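Local atomic coordinates of fructose-bisphosphatase (Pyrococcus horikoshii, PDB entry 1VDW), a protein that probably hydrolyses fructose 1,6-bisphosphate to fructose 6-phosphate and phosphate with magnesium as cofactor, as a homodimeric member of the inositol monophosphatase superfamily. Residues Arg143-Lys148 / Ala238-Glu243; Phe153-Lys158 / Val191-Tyr196; Asp201-Val206 / Val224-Ser229. All blocks are in the same frame, centred on the assembly; numbering follows the deposited sequence.

Interaction 1. Residues Arg143-Lys148 / Ala238-Glu243; sequences RELAEK and AANNEE
Arg143 and Leu145 meet Asn240 and Asn241 in a surface contact between a linker and the N-cap of a helix. In this inositol monophosphatase fold, residues 143-148 lie in the loop that leads from strand 138-140 of the larger sheet to strand 150-154 of the smaller one. Residues 238-243 run from the end of strand 234-239 through a short turn into helix 242-250. Asn241 is the N-cap, and its OD1 accepts from the backbone N of Leu244.

The direct polar link is weak. Asn240 ND2 donates to Arg143 O over 2.9 Å, with a bent N-H...O angle of 121°. Asn240 CG sits between its backbone N and carbonyl carbon (chi1 63°), which turns the amide toward the linker. The same ND2 lies 3.8 Å from Arg143 CG and also donates to Asp188 OD1. Asp188 in turn makes a salt bridge with Arg143 NH2, so one carboxylate serves both side chains. Arg143 runs extended from CG to NE, and NH2 also bonds to Tyr90 OH of the second subunit. The linker is therefore tied to the dimer interface as well.

Two waters fill in the polar contact. One donates to both Arg143 O and Asn240 O. The other accepts from Leu145 N at 3.1 Å, donates to Asn240 O over a longer distance, and takes a weak bond from Asn241 ND2.

The apolar part belongs to Leu145. Its side chain crosses that of Asn241 at about a right angle, and it also packs on Leu244 of the capped helix. One methyl does the touching: Leu145 CD2 lies 3.8 Å from both CB and CG of Asn241.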
loop_
_atom_site.group_PDB
_atom_site.type_symbol
_atom_site.label_atom_id
_atom_site.label_comp_id
_atom_site.label_asym_id
_atom_site.label_seq_id
_atom_site.Cartn_x
_atom_site.Cartn_y
_atom_site.Cartn_z
ATOM N N ARG A 143 18.097 6.096 2.185
ATOM C CA ARG A 143 19.048 5.003 2.281
ATOM C C ARG A 143 20.012 5.057 1.107
ATOM O O ARG A 143 19.752 5.706 0.095
ATOM C CB ARG A 143 18.328 3.654 2.295
ATOM C CG ARG A 143 17.650 3.267 0.984
ATOM C CD ARG A 143 16.940 1.932 1.153
ATOM N NE ARG A 143 16.220 1.500 -0.041
ATOM C CZ ARG A 143 15.209 0.636 -0.020
ATOM N NH1 ARG A 143 14.795 0.122 1.131
ATOM N NH2 ARG A 143 14.626 0.267 -1.148
ATOM N N GLU A 144 21.141 4.380 1.262
ATOM C CA GLU A 144 22.131 4.327 0.203
ATOM C C GLU A 144 21.620 3.289 -0.794
ATOM O O GLU A 144 21.066 2.264 -0.397
ATOM C CB GLU A 144 23.482 3.898 0.780
ATOM C CG GLU A 144 24.683 4.290 -0.063
ATOM C CD GLU A 144 26.001 3.946 0.608
ATOM O OE1 GLU A 144 27.058 4.381 0.103
ATOM O OE2 GLU A 144 25.982 3.237 1.638
ATOM N N LEU A 145 21.776 3.564 -2.083
ATOM C CA LEU A 145 21.336 2.627 -3.113
ATOM C C LEU A 145 22.364 1.502 -3.165
ATOM O O LEU A 145 23.513 1.724 -3.550
ATOM C CB LEU A 145 21.251 3.332 -4.471
ATOM C CG LEU A 145 20.735 2.511 -5.656
ATOM C CD1 LEU A 145 19.337 1.974 -5.354
ATOM C CD2 LEU A 145 20.722 3.384 -6.904
ATOM N N ALA A 146 21.956 0.297 -2.779
ATOM C CA ALA A 146 22.876 -0.836 -2.758
ATOM C C ALA A 146 22.340 -2.112 -3.395
ATOM O O ALA A 146 22.930 -3.181 -3.239
ATOM C CB ALA A 146 23.305 -1.119 -1.323
ATOM N N GLU A 147 21.223 -2.006 -4.103
ATOM C CA GLU A 147 20.627 -3.155 -4.780
ATOM C C GLU A 147 19.663 -2.647 -5.836
ATOM O O GLU A 147 19.467 -1.439 -5.962
ATOM C CB GLU A 147 19.886 -4.055 -3.787
ATOM C CG GLU A 147 18.866 -3.337 -2.918
ATOM C CD GLU A 147 17.994 -4.299 -2.133
ATOM O OE1 GLU A 147 18.527 -5.301 -1.610
ATOM O OE2 GLU A 147 16.774 -4.049 -2.028
ATOM N N LYS A 148 19.070 -3.550 -6.609
ATOM C CA LYS A 148 18.131 -3.107 -7.629
ATOM C C LYS A 148 17.059 -2.349 -6.846
ATOM O O LYS A 148 16.469 -2.877 -5.900
ATOM C CB LYS A 148 17.553 -4.297 -8.391
ATOM C CG LYS A 148 17.044 -3.917 -9.768
ATOM C CD LYS A 148 16.663 -5.136 -10.580
ATOM C CE LYS A 148 16.231 -4.732 -11.974
ATOM N NZ LYS A 148 15.914 -5.912 -12.822
ATOM N N ALA A 238 11.658 11.696 -7.772
ATOM C CA ALA A 238 12.426 11.877 -6.546
ATOM C C ALA A 238 13.229 10.612 -6.293
ATOM O O ALA A 238 12.699 9.504 -6.410
ATOM C CB ALA A 238 11.485 12.151 -5.376
ATOM N N ALA A 239 14.499 10.764 -5.939
ATOM C CA ALA A 239 15.334 9.596 -5.707
ATOM C C ALA A 239 16.435 9.827 -4.690
ATOM O O ALA A 239 16.727 10.959 -4.306
ATOM C CB ALA A 239 15.940 9.122 -7.032
ATOM N N ASN A 240 17.051 8.729 -4.273
ATOM C CA ASN A 240 18.136 8.765 -3.302
ATOM C C ASN A 240 19.481 8.655 -4.014
ATOM O O ASN A 240 20.512 8.443 -3.377
ATOM C CB ASN A 240 17.993 7.595 -2.327
ATOM C CG ASN A 240 18.109 6.240 -3.013
ATOM O OD1 ASN A 240 18.232 6.149 -4.238
ATOM N ND2 ASN A 240 18.062 5.179 -2.220
ATOM N N ASN A 241 19.468 8.815 -5.332
ATOM C CA ASN A 241 20.682 8.671 -6.125
ATOM C C ASN A 241 20.504 9.395 -7.457
ATOM O O ASN A 241 19.523 9.170 -8.163
ATOM C CB ASN A 241 20.931 7.172 -6.338
ATOM C CG ASN A 241 22.175 6.885 -7.142
ATOM O OD1 ASN A 241 22.172 6.976 -8.368
ATOM N ND2 ASN A 241 23.251 6.528 -6.451
ATOM N N GLU A 242 21.454 10.266 -7.792
ATOM C CA GLU A 242 21.391 11.034 -9.033
ATOM C C GLU A 242 21.434 10.161 -10.284
ATOM O O GLU A 242 20.708 10.415 -11.244
ATOM C CB GLU A 242 22.531 12.057 -9.076
ATOM C CG GLU A 242 22.593 12.912 -10.343
ATOM C CD GLU A 242 21.329 13.721 -10.594
ATOM O OE1 GLU A 242 20.739 14.236 -9.621
ATOM O OE2 GLU A 242 20.935 13.858 -11.773
ATOM N N GLU A 243 22.279 9.135 -10.281
ATOM C CA GLU A 243 22.378 8.256 -11.443
ATOM C C GLU A 243 21.056 7.538 -11.700
ATOM O O GLU A 243 20.634 7.393 -12.845
ATOM C CB GLU A 243 23.495 7.225 -11.254
ATOM C CG GLU A 243 23.743 6.367 -12.489
ATOM C CD GLU A 243 24.835 5.334 -12.281
ATOM O OE1 GLU A 243 25.227 4.680 -13.272
ATOM O OE2 GLU A 243 25.299 5.173 -11.132
HETATM O O HOH W 1 21.461 7.608 -0.997
HETATM O O HOH W 2 22.936 6.256 -3.128
#

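Interaction 2. Residues Phe153-Lys158 / Val191-Tyr196. With EDO (1,2-ethanediol), chain D.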
loop_
_atom_site.group_PDB
_atom_site.type_symbol
_atom_site.label_atom_id
_atom_site.label_comp_id
_atom_site.label_asym_id
_atom_site.label_seq_id
_atom_site.Cartn_x
_atom_site.Cartn_y
_atom_site.Cartn_z
ATOM N N PHE A 153 5.672 4.122 -8.308
ATOM C CA PHE A 153 5.553 4.467 -9.718
ATOM C C PHE A 153 4.114 4.680 -10.160
ATOM O O PHE A 153 3.258 3.818 -9.952
ATOM C CB PHE A 153 6.214 3.345 -10.544
ATOM C CG PHE A 153 6.255 3.593 -12.034
ATOM C CD1 PHE A 153 6.519 4.859 -12.554
ATOM C CD2 PHE A 153 6.102 2.528 -12.919
ATOM C CE1 PHE A 153 6.633 5.055 -13.933
ATOM C CE2 PHE A 153 6.215 2.717 -14.296
ATOM C CZ PHE A 153 6.481 3.982 -14.800
ATOM N N TYR A 154 3.870 5.844 -10.762
ATOM C CA TYR A 154 2.560 6.227 -11.290
ATOM C C TYR A 154 2.749 6.750 -12.712
ATOM O O TYR A 154 3.552 7.657 -12.944
ATOM C CB TYR A 154 1.934 7.373 -10.491
ATOM C CG TYR A 154 1.538 7.084 -9.062
ATOM C CD1 TYR A 154 0.201 6.884 -8.719
ATOM C CD2 TYR A 154 2.481 7.102 -8.044
ATOM C CE1 TYR A 154 -0.186 6.721 -7.398
ATOM C CE2 TYR A 154 2.105 6.937 -6.718
ATOM C CZ TYR A 154 0.768 6.753 -6.408
ATOM O OH TYR A 154 0.373 6.627 -5.100
ATOM N N THR A 155 2.005 6.187 -13.657
ATOM C CA THR A 155 2.065 6.638 -15.041
ATOM C C THR A 155 0.758 6.292 -15.734
ATOM O O THR A 155 0.040 5.388 -15.313
ATOM C CB THR A 155 3.222 5.984 -15.818
ATOM O OG1 THR A 155 3.245 6.509 -17.154
ATOM C CG2 THR A 155 3.048 4.475 -15.874
ATOM N N LYS A 156 0.449 7.028 -16.795
ATOM C CA LYS A 156 -0.764 6.795 -17.569
ATOM C C LYS A 156 -0.393 5.999 -18.812
ATOM O O LYS A 156 -1.260 5.464 -19.505
ATOM C CB LYS A 156 -1.384 8.130 -17.993
ATOM C CG LYS A 156 -1.841 9.018 -16.844
ATOM C CD LYS A 156 -3.285 8.740 -16.443
ATOM C CE LYS A 156 -3.481 7.326 -15.917
ATOM N NZ LYS A 156 -4.908 7.059 -15.582
ATOM N N GLY A 157 0.903 5.917 -19.086
ATOM C CA GLY A 157 1.355 5.211 -20.270
ATOM C C GLY A 157 2.167 3.965 -20.002
ATOM O O GLY A 157 2.039 3.336 -18.953
ATOM N N LYS A 158 3.008 3.604 -20.966
ATOM C CA LYS A 158 3.843 2.419 -20.846
ATOM C C LYS A 158 4.984 2.653 -19.867
ATOM O O LYS A 158 5.611 3.713 -19.862
ATOM C CB LYS A 158 4.391 2.017 -22.219
ATOM C CG LYS A 158 5.304 0.798 -22.189
ATOM C CD LYS A 158 5.551 0.235 -23.581
ATOM C CE LYS A 158 4.294 -0.415 -24.145
ATOM N NZ LYS A 158 4.544 -1.063 -25.465
ATOM N N VAL A 191 8.204 8.054 -8.432
ATOM C CA VAL A 191 8.033 8.554 -9.785
ATOM C C VAL A 191 6.562 8.698 -10.124
ATOM O O VAL A 191 5.821 7.717 -10.112
ATOM C CB VAL A 191 8.675 7.576 -10.792
ATOM C CG1 VAL A 191 8.534 8.107 -12.215
ATOM C CG2 VAL A 191 10.130 7.351 -10.436
ATOM N N ASP A 192 6.128 9.922 -10.404
ATOM C CA ASP A 192 4.739 10.158 -10.779
ATOM C C ASP A 192 4.758 11.078 -11.984
ATOM O O ASP A 192 5.066 12.270 -11.869
ATOM C CB ASP A 192 3.956 10.814 -9.640
ATOM C CG ASP A 192 2.455 10.844 -9.904
ATOM O OD1 ASP A 192 2.050 11.034 -11.074
ATOM O OD2 ASP A 192 1.683 10.688 -8.935
ATOM N N ILE A 193 4.432 10.513 -13.141
ATOM C CA ILE A 193 4.446 11.271 -14.384
ATOM C C ILE A 193 3.076 11.310 -15.052
ATOM O O ILE A 193 2.966 11.364 -16.278
ATOM C CB ILE A 193 5.502 10.683 -15.354
ATOM C CG1 ILE A 193 5.224 9.199 -15.613
ATOM C CG2 ILE A 193 6.891 10.843 -14.753
ATOM C CD1 ILE A 193 6.216 8.540 -16.567
ATOM N N ARG A 194 2.032 11.309 -14.231
ATOM C CA ARG A 194 0.652 11.338 -14.710
ATOM C C ARG A 194 0.135 12.729 -15.072
ATOM O O ARG A 194 -0.951 12.846 -15.642
ATOM C CB ARG A 194 -0.289 10.775 -13.643
ATOM C CG ARG A 194 -0.072 9.328 -13.253
ATOM C CD ARG A 194 -1.016 8.963 -12.117
ATOM N NE ARG A 194 -0.680 9.658 -10.877
ATOM C CZ ARG A 194 -1.440 9.653 -9.786
ATOM N NH1 ARG A 194 -2.591 8.992 -9.777
ATOM N NH2 ARG A 194 -1.041 10.286 -8.692
ATOM N N ASN A 195 0.889 13.772 -14.730
ATOM C CA ASN A 195 0.448 15.147 -14.971
ATOM C C ASN A 195 -0.872 15.288 -14.207
ATOM O O ASN A 195 -1.811 15.944 -14.660
ATOM C CB ASN A 195 0.223 15.390 -16.468
ATOM C CG ASN A 195 0.156 16.862 -16.812
ATOM O OD1 ASN A 195 1.092 17.616 -16.539
ATOM N ND2 ASN A 195 -0.950 17.282 -17.415
ATOM N N TYR A 196 -0.910 14.670 -13.027
ATOM C CA TYR A 196 -2.091 14.625 -12.167
ATOM C C TYR A 196 -1.935 15.311 -10.807
ATOM O O TYR A 196 -2.879 15.909 -10.294
ATOM C CB TYR A 196 -2.458 13.153 -11.953
ATOM C CG TYR A 196 -3.582 12.885 -10.977
ATOM C CD1 TYR A 196 -4.915 12.997 -11.368
ATOM C CD2 TYR A 196 -3.308 12.480 -9.670
ATOM C CE1 TYR A 196 -5.952 12.706 -10.481
ATOM C CE2 TYR A 196 -4.333 12.187 -8.779
ATOM C CZ TYR A 196 -5.652 12.298 -9.190
ATOM O OH TYR A 196 -6.666 11.987 -8.313
HETATM C C1 EDO D . 2.467 -1.078 -18.249
HETATM O O1 EDO D . 3.565 -0.696 -19.073
HETATM C C2 EDO D . 1.801 0.191 -17.707
HETATM O O2 EDO D . 2.757 0.936 -16.939
HETATM O O HOH W 3 1.493 9.553 -17.816
#
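Tyr154 covers one face of the Arg194 guanidinium, and Tyr196 lies over the opposite face, nearer the rim. Tyr154 CD1 sits over the centre of the group, 3.4 Å from Arg194 CZ. The Tyr154 ring and the guanidinium are tilted by 32°. Tyr196 and Asp192, which holds the edge, come from Arg194's own segment.

Asp192 grips the group side-on. Arg194 NH2 makes a salt bridge to Asp192 OD2 at 2.8 Å, and Arg194 NE bonds to Asp192 OD1. That OD1 also accepts from Arg194 N, which closes an Asx turn that starts at Asp192. The carboxylate is nearly parallel to the Tyr154 ring, with Asp192 OD2 over a ring face. The side chain of Arg194 is about 7 Å from that of Asp201, a predicted magnesium ligand.

Strands 150-154 and 189-193, neighbours in the smaller, mixed sheet, pair in parallel. Tyr154 N donates to Val191 O at 2.8 Å, and Ile193 N donates to Tyr154 O at 3.0 Å. On the other face of the sheet, Phe153 CD1 packs 3.8 Å from Val191 CG1. A water joins Lys156 N to Ile193 O.

Tyr154 OH is held separately by Glu178 and Gly173. Paired charges and two covered faces should leave the guanidinium little freedom to rotate.

Interaction 3. Residues Asp201-Val206 / Val224-Ser229; sequences DIAAGV and VEITFS
Ile226 carries this contact, with Val206 and Val224 next in buried surface. The contact is an apolar seam between helix 199-211 and the loop leading to strand 234-239. The helix lies between the two sheets of the layered alpha/beta sandwich of the inositol monophosphatase fold. Ala203 packs on Val82 and Ala104 of the larger sheet, while Ile202 and Val206 face strands 234-239 and 215-217 of the smaller one.

Ile226 packs on one turn of the helix. It was modelled in two conformers, and all its distances and torsions here are for one of them. Its CG1 is anti to the carbonyl carbon (chi1 -61°), and chi2 of -58° bends the chain so that CD1 reaches over the helix backbone. Ile226 CD1 is 3.8 Å from Ala203 CA and 4.0 Å from Ile202 CG1. Val206 slides past Ile226 in the opposite direction, with Val206 CG2 4.2 Å from Ile226 CD1. Val224 meets Ile202 tip to tip, Val224 CG1 to Ile202 CD1 at 4.2 Å.

Asp201, a predicted ligand of the catalytic magnesium, lies on the same helix, immediately before Ile202. The second branch of Ile226 packs separately: CG2 rests 3.8 Å from Ala203 CB.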
loop_
_atom_site.group_PDB
_atom_site.type_symbol
_atom_site.label_atom_id
_atom_site.label_comp_id
_atom_site.label_asym_id
_atom_site.label_seq_id
_atom_site.Cartn_x
_atom_site.Cartn_y
_atom_site.Cartn_z
ATOM N N ASP A 201 -0.417 18.342 -3.016
ATOM C CA ASP A 201 -0.198 16.918 -2.773
ATOM C C ASP A 201 1.230 16.603 -2.362
ATOM O O ASP A 201 1.474 15.728 -1.529
ATOM C CB ASP A 201 -0.472 16.090 -4.035
ATOM C CG ASP A 201 -1.920 16.104 -4.456
ATOM O OD1 ASP A 201 -2.803 15.978 -3.585
ATOM O OD2 ASP A 201 -2.171 16.213 -5.678
ATOM N N ILE A 202 2.176 17.329 -2.945
ATOM C CA ILE A 202 3.584 17.047 -2.724
ATOM C C ILE A 202 4.426 17.986 -1.880
ATOM O O ILE A 202 5.555 17.650 -1.543
ATOM C CB ILE A 202 4.311 16.913 -4.078
ATOM C CG1 ILE A 202 4.274 18.254 -4.818
ATOM C CG2 ILE A 202 3.644 15.836 -4.926
ATOM C CD1 ILE A 202 5.144 18.300 -6.058
ATOM N N ALA A 203 3.896 19.152 -1.535
ATOM C CA ALA A 203 4.682 20.124 -0.790
ATOM C C ALA A 203 5.426 19.588 0.429
ATOM O O ALA A 203 6.647 19.697 0.512
ATOM C CB ALA A 203 3.805 21.306 -0.394
ATOM N N ALA A 204 4.701 19.004 1.373
ATOM C CA ALA A 204 5.346 18.494 2.575
ATOM C C ALA A 204 6.313 17.354 2.271
ATOM O O ALA A 204 7.413 17.299 2.816
ATOM C CB ALA A 204 4.294 18.037 3.582
ATOM N N GLY A 205 5.895 16.442 1.402
ATOM C CA GLY A 205 6.740 15.317 1.051
ATOM C C GLY A 205 8.049 15.756 0.433
ATOM O O GLY A 205 9.093 15.166 0.696
ATOM N N VAL A 206 7.998 16.797 -0.392
ATOM C CA VAL A 206 9.206 17.297 -1.033
ATOM C C VAL A 206 10.140 17.925 0.001
ATOM O O VAL A 206 11.347 17.683 -0.014
ATOM C CB VAL A 206 8.865 18.328 -2.130
ATOM C CG1 VAL A 206 10.130 19.034 -2.605
ATOM C CG2 VAL A 206 8.200 17.626 -3.302
ATOM N N VAL A 224 12.294 20.507 -8.423
ATOM C CA VAL A 224 10.891 20.869 -8.326
ATOM C C VAL A 224 10.735 22.099 -7.440
ATOM O O VAL A 224 11.358 22.195 -6.386
ATOM C CB VAL A 224 10.064 19.709 -7.731
ATOM C CG1 VAL A 224 8.620 20.148 -7.513
ATOM C CG2 VAL A 224 10.115 18.514 -8.666
ATOM N N GLU A 225 9.914 23.043 -7.887
ATOM C CA GLU A 225 9.660 24.259 -7.127
ATOM C C GLU A 225 8.217 24.248 -6.649
ATOM O O GLU A 225 7.290 24.212 -7.456
ATOM C CB GLU A 225 9.898 25.501 -7.988
ATOM C CG GLU A 225 11.335 25.692 -8.437
ATOM C CD GLU A 225 11.543 27.006 -9.165
ATOM O OE1 GLU A 225 10.857 27.239 -10.183
ATOM O OE2 GLU A 225 12.394 27.807 -8.721
ATOM N N ILE A 226 8.028 24.274 -5.336
ATOM C CA ILE A 226 6.684 24.273 -4.781
ATOM C C ILE A 226 6.082 25.663 -4.925
ATOM O O ILE A 226 6.593 26.632 -4.363
ATOM C CB ILE A 226 6.688 23.882 -3.285
ATOM C CG1 ILE A 226 7.265 22.473 -3.117
ATOM C CG2 ILE A 226 5.275 23.955 -2.725
ATOM C CD1 ILE A 226 6.523 21.403 -3.896
ATOM N N THR A 227 5.000 25.756 -5.690
ATOM C CA THR A 227 4.325 27.030 -5.904
ATOM C C THR A 227 3.056 27.060 -5.067
ATOM O O THR A 227 2.548 26.013 -4.658
ATOM C CB THR A 227 3.939 27.222 -7.379
ATOM O OG1 THR A 227 2.994 26.215 -7.759
ATOM C CG2 THR A 227 5.167 27.124 -8.270
ATOM N N PHE A 228 2.541 28.258 -4.811
ATOM C CA PHE A 228 1.328 28.396 -4.019
ATOM C C PHE A 228 0.092 28.305 -4.900
ATOM O O PHE A 228 -0.742 29.212 -4.928
ATOM C CB PHE A 228 1.339 29.722 -3.257
ATOM C CG PHE A 228 2.500 29.868 -2.316
ATOM C CD1 PHE A 228 2.924 28.792 -1.542
ATOM C CD2 PHE A 228 3.162 31.082 -2.190
ATOM C CE1 PHE A 228 3.991 28.925 -0.657
ATOM C CE2 PHE A 228 4.228 31.223 -1.307
ATOM C CZ PHE A 228 4.644 30.144 -0.541
ATOM N N SER A 229 -0.016 27.194 -5.618
ATOM C CA SER A 229 -1.139 26.950 -6.507
ATOM C C SER A 229 -1.802 25.625 -6.156
ATOM O O SER A 229 -1.141 24.687 -5.708
ATOM C CB SER A 229 -0.664 26.913 -7.962
ATOM O OG SER A 229 -1.725 26.571 -8.833
#

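In the fold
From the N terminus, helices 3-20 and 45-60 precede the larger sheet, which ends at strand 138-140. Interaction 1 opens in the linker that leaves it and is the last to close, at the start of the final helix, 242-250. The other two contacts fall within that span, one after the other. Interaction 2 brings strand 189-193 back beside strand 150-154 in the smaller sheet. Interaction 3 then closes a shorter loop, from helix 199-211 to residues 224-229. None of them cross. Interactions 1 and 2 reach the same sheet through neighbouring strands, 234-239 and 189-193, with centres about 20 Å apart. Interaction 3 lies nearest the centre of the chain in space, where it joins helix 199-211 to the loop before strand 234-239.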